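Local coordinates for putative arylalkylamine N-Acetyltransferase 7 (Aedes aegypti, PDB 4FD7), which probably transfers an acetyl group from acetyl-CoA to the amino group of an acceptor, as a mosquito member of the GNAT superfamily of N-acetyltransferases, at residues Q19-D22 with Q27-W30; D145-A150 with C230-L235; R170-L175 with K182-C187. All coordinates share one frame; numbering follows the deposited sequence.

Contact 1. Residues Q19-D22 with Q27-W30; sequences QAKD and QLVW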
ATOM      1  N   GLN A  19      16.731   8.430   9.691  1.00 18.51           N
ATOM      2  CA  GLN A  19      18.030   8.276   9.055  1.00 18.09           C
ATOM      3  C   GLN A  19      18.233   6.864   8.505  1.00 17.43           C
ATOM      4  O   GLN A  19      17.834   5.874   9.114  1.00 18.20           O
ATOM      5  CB  GLN A  19      19.146   8.611  10.036  1.00 19.59           C
ATOM      6  CG  GLN A  19      19.089  10.040  10.573  1.00 19.19           C
ATOM      7  CD  GLN A  19      20.095  10.277  11.681  1.00 19.37           C
ATOM      8  OE1 GLN A  19      21.153  10.882  11.462  1.00 22.33           O
ATOM      9  NE2 GLN A  19      19.784   9.788  12.870  1.00 16.13           N
ATOM     10  N   ALA A  20      18.877   6.791   7.347  1.00 19.55           N
ATOM     11  CA  ALA A  20      19.189   5.519   6.719  1.00 21.29           C
ATOM     12  C   ALA A  20      20.380   5.711   5.799  1.00 22.21           C
ATOM     13  O   ALA A  20      20.828   6.837   5.570  1.00 21.29           O
ATOM     14  CB  ALA A  20      17.994   5.004   5.948  1.00 19.17           C
ATOM     15  N   LYS A  21      20.909   4.603   5.295  1.00 24.31           N
ATOM     16  CA  LYS A  21      22.090   4.645   4.447  1.00 25.26           C
ATOM     17  C   LYS A  21      21.809   5.461   3.197  1.00 24.62           C
ATOM     18  O   LYS A  21      20.725   5.372   2.604  1.00 24.03           O
ATOM     19  CB  LYS A  21      22.524   3.222   4.081  1.00 26.30           C
ATOM     20  CG  LYS A  21      24.025   3.050   3.921  1.00 30.95           C
ATOM     21  CD  LYS A  21      24.755   3.534   5.160  1.00 32.07           C
ATOM     22  CE  LYS A  21      24.462   2.663   6.375  1.00 33.47           C
ATOM     23  NZ  LYS A  21      24.695   3.384   7.663  1.00 33.59           N
ATOM     24  N   ASP A  22      22.781   6.274   2.805  1.00 24.14           N
ATOM     25  CA  ASP A  22      22.650   7.079   1.606  1.00 23.93           C
ATOM     26  C   ASP A  22      22.785   6.174   0.378  1.00 26.30           C
ATOM     27  O   ASP A  22      23.029   4.976   0.517  1.00 27.25           O
ATOM     28  CB  ASP A  22      23.715   8.177   1.595  1.00 24.86           C
ATOM     29  CG  ASP A  22      23.293   9.390   0.794  1.00 25.76           C
ATOM     30  OD1 ASP A  22      23.813  10.503   1.048  1.00 30.15           O
ATOM     31  OD2 ASP A  22      22.432   9.236  -0.091  1.00 26.55           O
ATOM     32  N   GLN A  27      27.674   6.247   4.771  1.00 33.91           N
ATOM     33  CA  GLN A  27      27.088   7.404   5.446  1.00 30.59           C
ATOM     34  C   GLN A  27      25.567   7.385   5.519  1.00 28.23           C
ATOM     35  O   GLN A  27      24.874   7.088   4.543  1.00 27.94           O
ATOM     36  CB  GLN A  27      27.547   8.721   4.810  1.00 30.17           C
ATOM     37  CG  GLN A  27      29.011   9.094   5.080  1.00 30.96           C
ATOM     38  CD  GLN A  27      29.254  10.590   4.943  1.00 31.90           C
ATOM     39  OE1 GLN A  27      28.331  11.358   4.642  1.00 30.73           O
ATOM     40  NE2 GLN A  27      30.499  11.014   5.164  1.00 30.72           N
ATOM     41  N   LEU A  28      25.067   7.712   6.704  1.00 28.30           N
ATOM     42  CA  LEU A  28      23.655   7.987   6.904  1.00 23.79           C
ATOM     43  C   LEU A  28      23.283   9.297   6.233  1.00 23.44           C
ATOM     44  O   LEU A  28      24.124  10.174   6.016  1.00 23.77           O
ATOM     45  CB  LEU A  28      23.345   8.119   8.389  1.00 26.00           C
ATOM     46  CG  LEU A  28      23.201   6.862   9.220  1.00 26.06           C
ATOM     47  CD1 LEU A  28      22.873   7.222  10.661  1.00 24.97           C
ATOM     48  CD2 LEU A  28      22.126   6.000   8.629  1.00 25.09           C
ATOM     49  N   VAL A  29      22.006   9.423   5.912  1.00 21.42           N
ATOM     50  CA  VAL A  29      21.472  10.664   5.415  1.00 18.19           C
ATOM     51  C   VAL A  29      20.053  10.703   5.952  1.00 18.01           C
ATOM     52  O   VAL A  29      19.576   9.704   6.497  1.00 18.35           O
ATOM     53  CB  VAL A  29      21.529  10.695   3.880  1.00 20.92           C
ATOM     54  CG1 VAL A  29      20.635   9.609   3.288  1.00 21.09           C
ATOM     55  CG2 VAL A  29      21.180  12.084   3.337  1.00 18.71           C
ATOM     56  N   TRP A  30      19.386  11.843   5.830  1.00 16.62           N
ATOM     57  CA  TRP A  30      18.029  11.965   6.336  1.00 16.84           C
ATOM     58  C   TRP A  30      17.037  11.775   5.212  1.00 16.60           C
ATOM     59  O   TRP A  30      17.288  12.180   4.080  1.00 17.00           O
ATOM     60  CB  TRP A  30      17.814  13.340   6.966  1.00 17.95           C
ATOM     61  CG  TRP A  30      18.344  13.464   8.333  1.00 18.06           C
ATOM     62  CD1 TRP A  30      19.561  13.962   8.698  1.00 19.61           C
ATOM     63  CD2 TRP A  30      17.670  13.115   9.542  1.00 18.77           C
ATOM     64  NE1 TRP A  30      19.691  13.931  10.065  1.00 19.11           N
ATOM     65  CE2 TRP A  30      18.540  13.409  10.610  1.00 20.93           C
ATOM     66  CE3 TRP A  30      16.413  12.571   9.831  1.00 17.53           C
ATOM     67  CZ2 TRP A  30      18.203  13.178  11.942  1.00 18.54           C
ATOM     68  CZ3 TRP A  30      16.078  12.335  11.156  1.00 19.98           C
ATOM     69  CH2 TRP A  30      16.966  12.639  12.193  1.00 22.06           C
TER
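Gln-19 lies flat over the indole of Trp-30 near the turn of a beta hairpin, in which strands 14-21 and 28-35 open the antiparallel sheet of the GNAT fold. The two residues form a non-hydrogen-bonded pair, and their side chains lie on the same face. Gln-19 CG sits 3.4 Å from the centroid of the six-membered ring of Trp-30, almost on its normal, as a CH-pi contact. Turned beside its own backbone N (chi1 -60°) and extended beyond CG, the glutamine carries its amide along the ring, the two planes 11° apart. Glutamine suits this spot because its methylenes cover the aromatic face while its polar amide can face the solvent at this exposed site.

Between the strands, Ala-20 and Val-29 form the hydrogen-bonded pair. Ala-20 N donates to Val-29 O at 3.1 Å, and Val-29 N returns a bond to Ala-20 O. Beyond them Asp-22 N reaches Gln-27 O at 2.8 Å, continuing the cross-strand bonding into the turn. The buried Ala-20 needs little room, whereas the branched Val-29 sets CG1 and CB against the Asp-22 carboxylate.

Leu-28 brings CD2 to 3.3 Å from Ala-20 C, and its CD1 reaches the CB of Gln-19. Lys-21 starts away from the hairpin partner, but its chain bends twice, so that CD passes Gln-27 O and NZ comes close to Leu-28 CD2; the ammonium itself is bonded to Gln-26 O.

Asp-22 swings CG opposite its backbone N (chi1 -154°), bringing the carboxylate obliquely across Val-29. OD2 forms a salt bridge with Arg-92 of strand 88-92, which lies beyond strand 28-35, while OD1 rests 3.6 Å from Val-29 CB.

Contact 2. Residues D145-A150 with C230-L235; sequences DHYLNA and CKYMSL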
ATOM      1  N   ASP A 145     -16.023   2.301  11.834  1.00 16.77           N
ATOM      2  CA  ASP A 145     -16.655   2.499  10.543  1.00 17.14           C
ATOM      3  C   ASP A 145     -15.642   2.825   9.449  1.00 17.50           C
ATOM      4  O   ASP A 145     -15.966   2.760   8.266  1.00 17.35           O
ATOM      5  CB  ASP A 145     -17.700   3.614  10.641  1.00 17.54           C
ATOM      6  CG  ASP A 145     -18.895   3.214  11.479  1.00 20.60           C
ATOM      7  OD1 ASP A 145     -19.216   2.002  11.531  1.00 18.73           O
ATOM      8  OD2 ASP A 145     -19.520   4.114  12.090  1.00 20.83           O
ATOM      9  N   HIS A 146     -14.419   3.174   9.838  1.00 16.05           N
ATOM     10  CA  HIS A 146     -13.404   3.536   8.854  1.00 16.08           C
ATOM     11  C   HIS A 146     -12.029   2.996   9.220  1.00 15.88           C
ATOM     12  O   HIS A 146     -11.724   2.805  10.400  1.00 15.81           O
ATOM     13  CB  HIS A 146     -13.304   5.056   8.709  1.00 17.12           C
ATOM     14  CG  HIS A 146     -14.625   5.746   8.583  1.00 18.69           C
ATOM     15  ND1 HIS A 146     -15.367   5.721   7.424  1.00 19.01           N
ATOM     16  CD2 HIS A 146     -15.329   6.491   9.470  1.00 19.21           C
ATOM     17  CE1 HIS A 146     -16.480   6.414   7.603  1.00 20.22           C
ATOM     18  NE2 HIS A 146     -16.480   6.893   8.831  1.00 21.96           N
ATOM     19  N   TYR A 147     -11.197   2.767   8.203  1.00 14.86           N
ATOM     20  CA  TYR A 147      -9.766   2.527   8.427  1.00 14.06           C
ATOM     21  C   TYR A 147      -8.897   2.910   7.231  1.00 12.03           C
ATOM     22  O   TYR A 147      -9.331   2.863   6.096  1.00 12.42           O
ATOM     23  CB  TYR A 147      -9.479   1.086   8.848  1.00 15.66           C
ATOM     24  CG  TYR A 147      -9.730   0.007   7.805  1.00 14.65           C
ATOM     25  CD1 TYR A 147      -8.771  -0.311   6.840  1.00 12.86           C
ATOM     26  CD2 TYR A 147     -10.904  -0.727   7.818  1.00 16.13           C
ATOM     27  CE1 TYR A 147      -8.996  -1.326   5.911  1.00 15.30           C
ATOM     28  CE2 TYR A 147     -11.132  -1.733   6.908  1.00 15.48           C
ATOM     29  CZ  TYR A 147     -10.181  -2.033   5.959  1.00 16.96           C
ATOM     30  OH  TYR A 147     -10.423  -3.039   5.049  1.00 18.26           O
ATOM     31  N   LEU A 148      -7.651   3.273   7.498  1.00 13.01           N
ATOM     32  CA  LEU A 148      -6.723   3.649   6.440  1.00 11.75           C
ATOM     33  C   LEU A 148      -6.223   2.398   5.719  1.00 12.69           C
ATOM     34  O   LEU A 148      -5.590   1.549   6.325  1.00 12.12           O
ATOM     35  CB  LEU A 148      -5.523   4.399   7.022  1.00 11.73           C
ATOM     36  CG  LEU A 148      -4.541   4.931   5.978  1.00 11.90           C
ATOM     37  CD1 LEU A 148      -5.228   5.917   5.048  1.00 10.26           C
ATOM     38  CD2 LEU A 148      -3.342   5.578   6.672  1.00 15.06           C
ATOM     39  N   ASN A 149      -6.519   2.308   4.427  1.00 14.40           N
ATOM     40  CA  ASN A 149      -6.153   1.171   3.594  1.00 12.83           C
ATOM     41  C   ASN A 149      -5.176   1.625   2.525  1.00 13.27           C
ATOM     42  O   ASN A 149      -4.904   2.832   2.377  1.00 13.84           O
ATOM     43  CB  ASN A 149      -7.408   0.606   2.940  1.00 14.54           C
ATOM     44  CG  ASN A 149      -7.217  -0.801   2.379  1.00 15.21           C
ATOM     45  OD1 ASN A 149      -6.160  -1.424   2.512  1.00 16.08           O
ATOM     46  ND2 ASN A 149      -8.262  -1.307   1.749  1.00 19.68           N
ATOM     47  N   ALA A 150      -4.682   0.666   1.748  1.00 13.67           N
ATOM     48  CA  ALA A 150      -3.653   0.936   0.752  1.00 12.20           C
ATOM     49  C   ALA A 150      -3.825   0.070  -0.482  1.00 14.88           C
ATOM     50  O   ALA A 150      -4.382  -1.025  -0.414  1.00 15.56           O
ATOM     51  CB  ALA A 150      -2.295   0.690   1.342  1.00 13.71           C
ATOM     52  N   CYS A 230      -0.504 -14.623   2.073  1.00 16.55           N
ATOM     53  CA  CYS A 230      -1.157 -13.345   1.849  1.00 18.01           C
ATOM     54  C   CYS A 230      -1.758 -12.997   3.202  1.00 18.68           C
ATOM     55  O   CYS A 230      -2.539 -13.789   3.755  1.00 18.10           O
ATOM     56  CB  CYS A 230      -2.265 -13.515   0.811  1.00 18.98           C
ATOM     57  SG  CYS A 230      -3.133 -12.016   0.322  1.00 21.37           S
ATOM     58  N   LYS A 231      -1.361 -11.861   3.771  1.00 18.94           N
ATOM     59  CA  LYS A 231      -1.800 -11.558   5.134  1.00 16.83           C
ATOM     60  C   LYS A 231      -2.509 -10.218   5.254  1.00 17.76           C
ATOM     61  O   LYS A 231      -1.945  -9.197   4.893  1.00 20.52           O
ATOM     62  CB  LYS A 231      -0.606 -11.568   6.092  1.00 18.48           C
ATOM     63  CG  LYS A 231       0.159 -12.874   6.153  1.00 21.91           C
ATOM     64  CD  LYS A 231       1.172 -12.861   7.288  1.00 21.86           C
ATOM     65  CE  LYS A 231       2.087 -14.076   7.244  1.00 24.97           C
ATOM     66  NZ  LYS A 231       3.070 -14.078   8.372  1.00 25.48           N
ATOM     67  N   TYR A 232      -3.690 -10.214   5.869  1.00 16.51           N
ATOM     68  CA  TYR A 232      -4.354  -8.964   6.205  1.00 14.03           C
ATOM     69  C   TYR A 232      -3.870  -8.614   7.615  1.00 14.90           C
ATOM     70  O   TYR A 232      -3.969  -9.428   8.533  1.00 14.97           O
ATOM     71  CB  TYR A 232      -5.874  -9.091   6.154  1.00 16.20           C
ATOM     72  CG  TYR A 232      -6.545  -7.874   5.559  1.00 15.41           C
ATOM     73  CD1 TYR A 232      -6.750  -7.771   4.190  1.00 13.60           C
ATOM     74  CD2 TYR A 232      -6.957  -6.821   6.364  1.00 13.88           C
ATOM     75  CE1 TYR A 232      -7.356  -6.660   3.641  1.00 15.87           C
ATOM     76  CE2 TYR A 232      -7.565  -5.704   5.823  1.00 15.50           C
ATOM     77  CZ  TYR A 232      -7.762  -5.630   4.462  1.00 16.73           C
ATOM     78  OH  TYR A 232      -8.366  -4.519   3.917  1.00 16.57           O
ATOM     79  N   MET A 233      -3.329  -7.413   7.773  1.00 15.42           N
ATOM     80  CA  MET A 233      -2.714  -6.978   9.031  1.00 13.42           C
ATOM     81  C   MET A 233      -3.245  -5.600   9.447  1.00 12.85           C
ATOM     82  O   MET A 233      -3.552  -4.742   8.590  1.00 12.59           O
ATOM     83  CB  MET A 233      -1.186  -6.985   8.931  1.00 14.70           C
ATOM     84  CG  MET A 233      -0.600  -8.306   8.430  1.00 15.81           C
ATOM     85  SD  MET A 233       1.186  -8.163   8.193  1.00 17.24           S
ATOM     86  CE  MET A 233       1.723  -8.055   9.901  1.00 16.07           C
ATOM     87  N   SER A 234      -3.363  -5.395  10.760  1.00 14.78           N
ATOM     88  CA  SER A 234      -3.959  -4.160  11.289  1.00 12.63           C
ATOM     89  C   SER A 234      -3.145  -3.466  12.385  1.00 13.71           C
ATOM     90  O   SER A 234      -2.440  -4.102  13.162  1.00 14.93           O
ATOM     91  CB  SER A 234      -5.408  -4.411  11.759  1.00 13.08           C
ATOM     92  OG  SER A 234      -5.491  -5.435  12.732  1.00 14.72           O
ATOM     93  N   LEU A 235      -3.271  -2.146  12.449  1.00 13.52           N
ATOM     94  CA  LEU A 235      -2.516  -1.335  13.400  1.00 15.77           C
ATOM     95  C   LEU A 235      -3.416  -0.290  14.029  1.00 16.12           C
ATOM     96  O   LEU A 235      -3.931   0.588  13.332  1.00 16.19           O
ATOM     97  CB  LEU A 235      -1.361  -0.635  12.681  1.00 16.07           C
ATOM     98  CG  LEU A 235      -0.473   0.315  13.486  1.00 16.48           C
ATOM     99  CD1 LEU A 235       0.381  -0.461  14.485  1.00 21.37           C
ATOM    100  CD2 LEU A 235       0.389   1.137  12.533  1.00 15.80           C
TER
HETATM  101  O   HOH W   1      -8.189  -4.147   1.159  1.00 17.94           O
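A buried tyrosine-tyrosine hydrogen bond, Tyr-147 to Tyr-232, joins strands 146-155 and 229-236 in the core of the GNAT fold. The backbones do not pair here, since strand 183-188 runs between them; even the nearest alpha carbons, Tyr-147 CA and Ser-234 CA, are 9.3 Å apart. Only long side chains can span the gap, and tyrosine supplies both the reach and a polar end.

The two phenols arrive from opposite directions, and Tyr-147 OH lies 2.8 Å from Tyr-232 OH. Each hydroxyl meets the other ring at its edge, near the ring plane, so this is a polar contact and not a stack. Tyr-147 holds CG between its backbone N and carbonyl carbon (chi1 67°), which aims the ring at the partner strand. Tyr-232 OH also has a weak bond to Ser-133 OG of helix 120-136, whose side chains pack on both tyrosines.

Water 1 extends the network, lying in the plane of the Tyr-232 ring, 2.8 Å from Tyr-232 OH. The same water accepts a hydrogen bond from Asn-149 ND2 at 2.9 Å, about at a right angle. Asn-149 starts off roughly perpendicular to Tyr-147, but with CG anti to its backbone N (chi1 -163°) ND2 comes within 3.9 Å of Tyr-232 OH, a gap the water bridges. An amide suits this position because it can donate and accept at once.

The amide is held at both ends, by the water at ND2 and at OD1 by Ala-150 N, 2.7 Å away, whose N-H comes in from well above the amide plane (47°).

Contact 3. Residues R170-L175 with K182-C187; sequences RARIPL and KLSATC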
ATOM      1  N   ARG A 170       5.366   3.458   8.946  1.00 13.28           N
ATOM      2  CA  ARG A 170       5.332   4.010  10.286  1.00 14.75           C
ATOM      3  C   ARG A 170       4.684   5.382  10.244  1.00 13.78           C
ATOM      4  O   ARG A 170       4.005   5.793  11.196  1.00 14.88           O
ATOM      5  CB  ARG A 170       6.736   4.073  10.928  1.00 14.91           C
ATOM      6  CG  ARG A 170       6.656   4.205  12.446  1.00 16.31           C
ATOM      7  CD  ARG A 170       8.011   4.575  13.056  1.00 20.05           C
ATOM      8  NE  ARG A 170       9.043   3.636  12.629  1.00 20.26           N
ATOM      9  CZ  ARG A 170       9.265   2.458  13.210  1.00 21.81           C
ATOM     10  NH1 ARG A 170       8.526   2.075  14.245  1.00 18.34           N
ATOM     11  NH2 ARG A 170      10.226   1.664  12.757  1.00 22.48           N
ATOM     12  N   ALA A 171       4.872   6.082   9.128  1.00 13.72           N
ATOM     13  CA  ALA A 171       4.213   7.387   8.929  1.00 14.80           C
ATOM     14  C   ALA A 171       2.674   7.388   8.992  1.00 13.86           C
ATOM     15  O   ALA A 171       2.057   8.454   9.055  1.00 14.57           O
ATOM     16  CB  ALA A 171       4.682   8.029   7.629  1.00 14.03           C
ATOM     17  N   ARG A 172       2.055   6.217   8.966  1.00 13.80           N
ATOM     18  CA  ARG A 172       0.599   6.135   9.024  1.00 14.59           C
ATOM     19  C   ARG A 172       0.098   6.556  10.399  1.00 14.83           C
ATOM     20  O   ARG A 172      -1.039   7.032  10.560  1.00 15.25           O
ATOM     21  CB  ARG A 172       0.140   4.714   8.703  1.00 12.48           C
ATOM     22  CG  ARG A 172       0.192   4.388   7.214  1.00 11.13           C
ATOM     23  CD  ARG A 172      -0.376   3.000   6.958  1.00 11.64           C
ATOM     24  NE  ARG A 172      -0.015   2.520   5.624  1.00 12.97           N
ATOM     25  CZ  ARG A 172      -0.474   1.390   5.096  1.00 12.65           C
ATOM     26  NH1 ARG A 172      -1.330   0.629   5.775  1.00 11.31           N
ATOM     27  NH2 ARG A 172      -0.086   1.033   3.882  1.00 12.57           N
ATOM     28  N   ILE A 173       0.969   6.394  11.388  1.00 14.36           N
ATOM     29  CA  ILE A 173       0.611   6.675  12.768  1.00 14.67           C
ATOM     30  C   ILE A 173       0.290   8.164  12.977  1.00 15.79           C
ATOM     31  O   ILE A 173      -0.821   8.493  13.416  1.00 15.06           O
ATOM     32  CB  ILE A 173       1.675   6.138  13.767  1.00 15.41           C
ATOM     33  CG1 ILE A 173       1.723   4.608  13.725  1.00 15.20           C
ATOM     34  CG2 ILE A 173       1.369   6.609  15.153  1.00 17.48           C
ATOM     35  CD1 ILE A 173       2.869   4.014  14.508  1.00 17.26           C
ATOM     36  N   PRO A 174       1.237   9.077  12.664  1.00 15.35           N
ATOM     37  CA  PRO A 174       0.820  10.477  12.829  1.00 14.93           C
ATOM     38  C   PRO A 174      -0.252  10.914  11.824  1.00 13.98           C
ATOM     39  O   PRO A 174      -1.093  11.736  12.184  1.00 14.84           O
ATOM     40  CB  PRO A 174       2.125  11.274  12.627  1.00 18.45           C
ATOM     41  CG  PRO A 174       3.042  10.347  11.907  1.00 16.69           C
ATOM     42  CD  PRO A 174       2.665   8.956  12.302  1.00 15.33           C
ATOM     43  N   LEU A 175      -0.242  10.377  10.607  1.00 14.44           N
ATOM     44  CA  LEU A 175      -1.265  10.742   9.618  1.00 15.29           C
ATOM     45  C   LEU A 175      -2.666  10.405  10.131  1.00 13.89           C
ATOM     46  O   LEU A 175      -3.577  11.229  10.029  1.00 14.95           O
ATOM     47  CB  LEU A 175      -1.019  10.043   8.272  1.00 16.32           C
ATOM     48  CG  LEU A 175      -2.102  10.192   7.192  1.00 15.33           C
ATOM     49  CD1 LEU A 175      -2.334  11.659   6.793  1.00 15.29           C
ATOM     50  CD2 LEU A 175      -1.775   9.353   5.963  1.00 13.02           C
ATOM     51  N   LYS A 182      -8.675   5.732  13.719  1.00 15.51           N
ATOM     52  CA  LYS A 182      -8.139   4.944  14.837  1.00 19.77           C
ATOM     53  C   LYS A 182      -7.264   3.788  14.369  1.00 18.48           C
ATOM     54  O   LYS A 182      -6.493   3.227  15.144  1.00 18.61           O
ATOM     55  CB  LYS A 182      -9.281   4.360  15.679  1.00 19.05           C
ATOM     56  CG  LYS A 182     -10.316   5.377  16.179  1.00 20.67           C
ATOM     57  CD  LYS A 182     -11.322   4.662  17.083  1.00 25.82           C
ATOM     58  CE  LYS A 182     -12.379   5.618  17.609  1.00 24.08           C
ATOM     59  NZ  LYS A 182     -13.236   4.928  18.613  1.00 30.26           N
ATOM     60  N   LEU A 183      -7.396   3.428  13.098  1.00 15.37           N
ATOM     61  CA  LEU A 183      -6.898   2.147  12.636  1.00 15.28           C
ATOM     62  C   LEU A 183      -6.449   2.213  11.203  1.00 14.04           C
ATOM     63  O   LEU A 183      -7.083   2.881  10.381  1.00 14.35           O
ATOM     64  CB  LEU A 183      -8.038   1.123  12.719  1.00 18.16           C
ATOM     65  CG  LEU A 183      -7.820  -0.357  12.467  1.00 19.70           C
ATOM     66  CD1 LEU A 183      -6.941  -0.984  13.547  1.00 17.63           C
ATOM     67  CD2 LEU A 183      -9.168  -1.031  12.451  1.00 18.18           C
ATOM     68  N   SER A 184      -5.359   1.514  10.904  1.00 14.92           N
ATOM     69  CA  SER A 184      -5.024   1.210   9.511  1.00 12.61           C
ATOM     70  C   SER A 184      -5.026  -0.304   9.364  1.00 12.99           C
ATOM     71  O   SER A 184      -4.645  -1.010  10.289  1.00 13.04           O
ATOM     72  CB  SER A 184      -3.646   1.768   9.136  1.00 11.78           C
ATOM     73  OG  SER A 184      -3.365   1.515   7.755  1.00 12.07           O
ATOM     74  N   ALA A 185      -5.477  -0.808   8.225  1.00 11.87           N
ATOM     75  CA  ALA A 185      -5.340  -2.237   7.916  1.00 10.47           C
ATOM     76  C   ALA A 185      -5.053  -2.379   6.441  1.00 11.27           C
ATOM     77  O   ALA A 185      -5.460  -1.557   5.641  1.00 14.02           O
ATOM     78  CB  ALA A 185      -6.575  -3.015   8.275  1.00 11.67           C
ATOM     79  N   THR A 186      -4.346  -3.433   6.080  1.00 13.20           N
ATOM     80  CA  THR A 186      -3.895  -3.556   4.704  1.00 15.00           C
ATOM     81  C   THR A 186      -3.623  -5.016   4.406  1.00 14.43           C
ATOM     82  O   THR A 186      -3.336  -5.795   5.323  1.00 12.18           O
ATOM     83  CB  THR A 186      -2.650  -2.642   4.469  1.00 13.84           C
ATOM     84  OG1 THR A 186      -3.089  -1.282   4.350  1.00 13.65           O
ATOM     85  CG2 THR A 186      -1.868  -3.017   3.210  1.00 14.80           C
ATOM     86  N   CYS A 187      -3.786  -5.408   3.148  1.00 13.73           N
ATOM     87  CA  CYS A 187      -3.349  -6.730   2.719  1.00 13.90           C
ATOM     88  C   CYS A 187      -1.896  -6.630   2.289  1.00 15.94           C
ATOM     89  O   CYS A 187      -1.589  -5.982   1.294  1.00 15.85           O
ATOM     90  CB  CYS A 187      -4.197  -7.243   1.547  1.00 16.66           C
ATOM     91  SG  CYS A 187      -3.622  -8.853   0.964  1.00 19.33           S
TER
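Ser-184 is the first residue of strand 183-188 to meet Arg-172, whose guanidinium reaches from helix 172-179 to the strand in the beta-alpha-beta crossover of the GNAT core. Ser-184 OG, placed opposite its backbone N, accepts from Arg-172 NH1 at 3.0 Å and also lies 3.4 Å from Arg-172 CD. The same hydroxyl hydrogen-bonds Leu-148 O, so a single small group serves as acceptor for the arginine and donor to the next strand, a double role that serine fills in little space.

Ala-185 points its methyl away from the helix. It takes part through its backbone instead, because Ala-185 O accepts the hydroxyl of Thr-186 at 2.7 Å.

With its proton used in this way, Thr-186 OG1 presents an acceptor to Arg-172 NH1, again at 3.0 Å. This bond is somewhat straighter than the one to Ser-184, 151° against 141° at the hydrogen. Both oxygens lie at the guanidinium edge but are tilted moderately from its plane.

Arginine fits because one terminal nitrogen carries two hydrogens, and NH1 spends them on two hydroxyls one strand repeat apart. Its chain runs extended from CG to NE, carrying the group into the protein interior, where NH2 binds Asn-102 OD1. With three polar partners, the guanidinium is well fixed in position.

The arginine packs across Leu-148 and Ala-150 of strand 146-155, and strand 183-188 is bonded through its backbone to that strand at Leu-148 and to strand 229-236 on its other side. Helix 172-179 also packs with Pro-174 and Leu-175 on Trp-15 of strand 14-21.

Overall arrangement
Contact 1 lies at the turn of the first hairpin, at the outer end of the five-stranded sheet, and comes before the other two along the chain. Its centre is about 30 Å from that of contact 2 and about 24 Å from that of contact 3, although strand 146-155 of contact 2 closes the far edge of the same sheet. Contacts 2 and 3 are centred about 8 Å apart, with contact 3 nested inside the chain loop that contact 2 closes. They meet where Leu-235 N is 2.8 Å from Ser-184 O, and Cys-230 SG packs 3.3 Å from Cys-187 SG. Strand 183-188, bonded to strands 146-155 and 229-236, joins the protein's two sheets, while contact 1 stays peripheral.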